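Local coordinates for protein uroporphyrin-III C-methyltransferase (Pseudomonas denitrificans, PDB 1S4D) that methylates uroporphyrinogen III twice, at C-2 and C-7, with S-adenosyl-L-methionine as donor, giving precorrin-2 for cobalamin and siroheme biosynthesis, at residues Leu196-Phe209 / Leu221-Ala233. Sequence-based numbering, arbitrary orientation.
Sequences LIAGGRSPDEPVAF and LETTLARAEADVA
Val207 and Phe209 pair with Thr223 and Leu221 as the hydrogen-bonded pairs of an antiparallel hairpin, the strand axes 149° apart; Phe209 N reaches Leu221 O at 2.8 Å, while the return bond from Thr223 N to Val207 O is weak. Where the second strand turns into helix 225-235, the loop before strand 206-211 accepts the N-H groups that follow: Ala226 N donates to Pro203 O at 2.8 Å, in the carbonyl plane and on a lone pair, and Leu225 N donates to Glu205 O at 3.1 Å. Thr224 is the N-cap, its OG1 accepting a weak bond from Arg227 N. Leu225 packs between the loop, strand 206-211 and the end of helix 189-198. With chi1 -78° and chi2 173°, its methyls part, CD1 to Arg201 CB at 3.5 Å and CD2 to Val207 CG2 at 3.6 Å; Leu196 CD2 meets Leu225 CD2 at 4.0 Å, and both Val207 and Leu196 cross the leucine at about a right angle. Farther along, Val232 CG2 lies over one face of the Phe209 ring, 4.0 Å from its centroid, a CH-pi contact, while Ala228 CB and Thr223 CG2 touch the ring edge. Within 221-233, Thr223 OG1 donates to Asp231 OD2 on the anti side of the carboxylate, joining strand to helix. Phe209 also touches Val243 of the neighbouring strand 241-245. The whole is a beta-hairpin at the edge of a mixed five-stranded sheet, with helix 225-235 packed on the face carrying Val207, Phe209, Leu221 and Thr223, within the tetrapyrrole methylase fold.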
loop_
_atom_site.group_PDB
_atom_site.type_symbol
_atom_site.label_atom_id
_atom_site.label_comp_id
_atom_site.label_asym_id
_atom_site.label_seq_id
_atom_site.Cartn_x
_atom_site.Cartn_y
_atom_site.Cartn_z
ATOM N N LEU B 196 -12.949 15.558 -13.445
ATOM C CA LEU B 196 -13.512 15.495 -12.121
ATOM C C LEU B 196 -14.536 16.601 -11.892
ATOM O O LEU B 196 -15.596 16.345 -11.318
ATOM C CB LEU B 196 -12.382 15.610 -11.104
ATOM C CG LEU B 196 -11.784 14.425 -10.345
ATOM C CD1 LEU B 196 -12.218 13.029 -10.875
ATOM C CD2 LEU B 196 -10.255 14.572 -10.219
ATOM N N ILE B 197 -14.229 17.827 -12.319
ATOM C CA ILE B 197 -15.181 18.934 -12.150
ATOM C C ILE B 197 -16.468 18.714 -12.991
ATOM O O ILE B 197 -17.569 19.042 -12.547
ATOM C CB ILE B 197 -14.513 20.342 -12.464
ATOM C CG1 ILE B 197 -13.401 20.669 -11.442
ATOM C CG2 ILE B 197 -15.579 21.488 -12.553
ATOM C CD1 ILE B 197 -12.468 21.825 -11.830
ATOM N N ALA B 198 -16.326 18.178 -14.204
ATOM C CA ALA B 198 -17.482 17.861 -15.050
ATOM C C ALA B 198 -18.303 16.761 -14.362
ATOM O O ALA B 198 -19.525 16.667 -14.536
ATOM C CB ALA B 198 -17.033 17.424 -16.443
ATOM N N GLY B 199 -17.607 15.967 -13.543
ATOM C CA GLY B 199 -18.206 14.889 -12.795
ATOM C C GLY B 199 -18.864 15.280 -11.492
ATOM O O GLY B 199 -19.322 14.411 -10.767
ATOM N N GLY B 200 -18.905 16.554 -11.156
ATOM C CA GLY B 200 -19.676 16.970 -9.990
ATOM C C GLY B 200 -18.867 17.376 -8.775
ATOM O O GLY B 200 -19.400 17.863 -7.770
ATOM N N ARG B 201 -17.565 17.148 -8.872
ATOM C CA ARG B 201 -16.621 17.595 -7.885
ATOM C C ARG B 201 -16.611 19.130 -7.812
ATOM O O ARG B 201 -16.818 19.809 -8.827
ATOM C CB ARG B 201 -15.266 17.088 -8.325
ATOM C CG ARG B 201 -15.007 15.669 -7.904
ATOM C CD ARG B 201 -15.139 15.500 -6.403
ATOM N NE ARG B 201 -15.290 14.112 -6.090
ATOM C CZ ARG B 201 -14.642 13.503 -5.123
ATOM N NH1 ARG B 201 -14.852 12.210 -4.946
ATOM N NH2 ARG B 201 -13.806 14.177 -4.336
ATOM N N SER B 202 -16.387 19.696 -6.632
ATOM C CA SER B 202 -16.427 21.153 -6.509
ATOM C C SER B 202 -15.121 21.799 -7.013
ATOM O O SER B 202 -14.041 21.331 -6.662
ATOM C CB SER B 202 -16.682 21.565 -5.060
ATOM O OG SER B 202 -16.268 22.910 -4.840
ATOM N N PRO B 203 -15.215 22.884 -7.797
ATOM C CA PRO B 203 -14.010 23.584 -8.292
ATOM C C PRO B 203 -13.062 23.971 -7.146
ATOM O O PRO B 203 -11.848 24.046 -7.336
ATOM C CB PRO B 203 -14.576 24.833 -8.994
ATOM C CG PRO B 203 -15.975 24.472 -9.362
ATOM C CD PRO B 203 -16.463 23.525 -8.269
ATOM N N ASP B 204 -13.619 24.149 -5.955
ATOM C CA ASP B 204 -12.839 24.486 -4.775
ATOM C C ASP B 204 -12.424 23.316 -3.910
ATOM O O ASP B 204 -11.812 23.526 -2.884
ATOM C CB ASP B 204 -13.637 25.436 -3.892
ATOM C CG ASP B 204 -13.983 26.710 -4.603
ATOM O OD1 ASP B 204 -14.852 27.469 -4.115
ATOM O OD2 ASP B 204 -13.423 27.023 -5.674
ATOM N N GLU B 205 -12.766 22.088 -4.261
ATOM C CA GLU B 205 -12.384 21.002 -3.371
ATOM C C GLU B 205 -10.856 20.955 -3.223
ATOM O O GLU B 205 -10.147 21.080 -4.232
ATOM C CB GLU B 205 -12.923 19.684 -3.874
ATOM C CG GLU B 205 -12.368 18.468 -3.180
ATOM C CD GLU B 205 -13.163 17.233 -3.503
ATOM O OE1 GLU B 205 -13.357 16.405 -2.588
ATOM O OE2 GLU B 205 -13.608 17.092 -4.669
ATOM N N PRO B 206 -10.364 20.801 -1.979
ATOM C CA PRO B 206 -8.921 20.791 -1.708
ATOM C C PRO B 206 -8.219 19.639 -2.402
ATOM O O PRO B 206 -8.767 18.552 -2.552
ATOM C CB PRO B 206 -8.839 20.602 -0.185
ATOM C CG PRO B 206 -10.200 20.926 0.346
ATOM C CD PRO B 206 -11.155 20.624 -0.742
ATOM N N VAL B 207 -6.986 19.918 -2.804
ATOM C CA VAL B 207 -6.127 19.026 -3.573
ATOM C C VAL B 207 -4.701 19.245 -3.022
ATOM O O VAL B 207 -4.326 20.368 -2.676
ATOM C CB VAL B 207 -6.207 19.417 -5.083
ATOM C CG1 VAL B 207 -5.049 18.880 -5.891
ATOM C CG2 VAL B 207 -7.523 18.988 -5.685
ATOM N N ALA B 208 -3.917 18.179 -2.914
ATOM C CA ALA B 208 -2.496 18.324 -2.584
ATOM C C ALA B 208 -1.671 17.555 -3.597
ATOM O O ALA B 208 -2.113 16.525 -4.104
ATOM C CB ALA B 208 -2.196 17.842 -1.176
ATOM N N PHE B 209 -0.488 18.083 -3.910
ATOM C CA PHE B 209 0.493 17.412 -4.748
ATOM C C PHE B 209 1.608 17.085 -3.796
ATOM O O PHE B 209 2.044 17.957 -3.023
ATOM C CB PHE B 209 1.036 18.364 -5.833
ATOM C CG PHE B 209 0.088 18.606 -6.972
ATOM C CD1 PHE B 209 0.289 17.984 -8.195
ATOM C CD2 PHE B 209 -1.009 19.465 -6.817
ATOM C CE1 PHE B 209 -0.595 18.185 -9.248
ATOM C CE2 PHE B 209 -1.908 19.683 -7.863
ATOM C CZ PHE B 209 -1.704 19.043 -9.087
ATOM N N LEU B 221 2.314 20.894 -2.373
ATOM C CA LEU B 221 1.512 22.037 -2.710
ATOM C C LEU B 221 0.039 21.713 -2.444
ATOM O O LEU B 221 -0.501 20.747 -2.973
ATOM C CB LEU B 221 1.724 22.391 -4.182
ATOM C CG LEU B 221 0.639 23.208 -4.911
ATOM C CD1 LEU B 221 0.625 24.700 -4.466
ATOM C CD2 LEU B 221 0.756 23.073 -6.424
ATOM N N GLU B 222 -0.599 22.525 -1.614
ATOM C CA GLU B 222 -2.051 22.518 -1.521
ATOM C C GLU B 222 -2.621 23.651 -2.320
ATOM O O GLU B 222 -2.025 24.725 -2.444
ATOM C CB GLU B 222 -2.568 22.655 -0.098
ATOM C CG GLU B 222 -1.544 22.318 0.952
ATOM C CD GLU B 222 -2.141 22.210 2.329
ATOM O OE1 GLU B 222 -3.283 22.678 2.587
ATOM O OE2 GLU B 222 -1.443 21.660 3.172
ATOM N N THR B 223 -3.829 23.360 -2.769
ATOM C CA THR B 223 -4.494 23.988 -3.885
ATOM C C THR B 223 -5.945 23.480 -3.929
ATOM O O THR B 223 -6.422 22.866 -2.976
ATOM C CB THR B 223 -3.705 23.763 -5.204
ATOM O OG1 THR B 223 -4.193 24.717 -6.164
ATOM C CG2 THR B 223 -4.001 22.419 -5.865
ATOM N N THR B 224 -6.622 23.650 -5.064
ATOM C CA THR B 224 -7.975 23.150 -5.273
ATOM C C THR B 224 -8.046 22.572 -6.671
ATOM O O THR B 224 -7.090 22.727 -7.441
ATOM C CB THR B 224 -9.003 24.279 -5.137
ATOM O OG1 THR B 224 -8.721 25.290 -6.119
ATOM C CG2 THR B 224 -8.888 24.973 -3.783
ATOM N N LEU B 225 -9.162 21.915 -7.011
ATOM C CA LEU B 225 -9.311 21.296 -8.339
ATOM C C LEU B 225 -9.220 22.342 -9.468
ATOM O O LEU B 225 -8.480 22.165 -10.444
ATOM C CB LEU B 225 -10.627 20.515 -8.447
ATOM C CG LEU B 225 -10.743 19.117 -7.814
ATOM C CD1 LEU B 225 -12.185 18.610 -7.906
ATOM C CD2 LEU B 225 -9.753 18.090 -8.384
ATOM N N ALA B 226 -9.958 23.443 -9.326
ATOM C CA ALA B 226 -9.934 24.473 -10.345
ATOM C C ALA B 226 -8.517 25.013 -10.498
ATOM O O ALA B 226 -8.029 25.109 -11.614
ATOM C CB ALA B 226 -10.893 25.570 -10.015
ATOM N N ARG B 227 -7.850 25.342 -9.391
ATOM C CA ARG B 227 -6.541 25.996 -9.460
ATOM C C ARG B 227 -5.366 25.043 -9.652
ATOM O O ARG B 227 -4.238 25.495 -9.846
ATOM C CB ARG B 227 -6.280 26.812 -8.201
ATOM C CG ARG B 227 -7.079 28.101 -8.102
ATOM C CD ARG B 227 -7.439 28.485 -6.677
ATOM N NE ARG B 227 -6.412 28.053 -5.732
ATOM C CZ ARG B 227 -5.357 28.785 -5.384
ATOM N NH1 ARG B 227 -4.464 28.298 -4.516
ATOM N NH2 ARG B 227 -5.194 30.008 -5.905
ATOM N N ALA B 228 -5.619 23.737 -9.588
ATOM C CA ALA B 228 -4.535 22.761 -9.532
ATOM C C ALA B 228 -3.542 22.879 -10.689
ATOM O O ALA B 228 -2.316 22.922 -10.479
ATOM C CB ALA B 228 -5.094 21.368 -9.452
ATOM N N GLU B 229 -4.078 22.947 -11.908
ATOM C CA GLU B 229 -3.248 22.952 -13.109
ATOM C C GLU B 229 -2.329 24.167 -13.156
ATOM O O GLU B 229 -1.140 24.016 -13.387
ATOM C CB GLU B 229 -4.081 22.829 -14.378
ATOM C CG GLU B 229 -3.232 22.907 -15.635
ATOM C CD GLU B 229 -4.045 23.039 -16.904
ATOM O OE1 GLU B 229 -3.454 22.794 -17.973
ATOM O OE2 GLU B 229 -5.261 23.374 -16.837
ATOM N N ALA B 230 -2.880 25.353 -12.915
ATOM C CA ALA B 230 -2.076 26.575 -12.897
ATOM C C ALA B 230 -1.052 26.583 -11.753
ATOM O O ALA B 230 0.122 26.947 -11.949
ATOM C CB ALA B 230 -2.968 27.831 -12.842
ATOM N N ASP B 231 -1.500 26.160 -10.572
ATOM C CA ASP B 231 -0.668 26.229 -9.392
ATOM C C ASP B 231 0.575 25.370 -9.524
ATOM O O ASP B 231 1.673 25.823 -9.202
ATOM C CB ASP B 231 -1.463 25.875 -8.134
ATOM C CG ASP B 231 -2.315 27.014 -7.680
ATOM O OD1 ASP B 231 -2.178 28.106 -8.269
ATOM O OD2 ASP B 231 -3.151 26.935 -6.761
ATOM N N VAL B 232 0.403 24.146 -9.999
ATOM C CA VAL B 232 1.498 23.198 -10.024
ATOM C C VAL B 232 2.552 23.660 -11.018
ATOM O O VAL B 232 3.762 23.506 -10.790
ATOM C CB VAL B 232 1.005 21.737 -10.283
ATOM C CG1 VAL B 232 0.433 21.573 -11.676
ATOM C CG2 VAL B 232 2.111 20.750 -10.039
ATOM N N ALA B 233 2.094 24.272 -12.099
ATOM C CA ALA B 233 3.013 24.810 -13.072
ATOM C C ALA B 233 3.827 25.935 -12.429
ATOM O O ALA B 233 5.051 25.942 -12.509
ATOM C CB ALA B 233 2.264 25.296 -14.296
#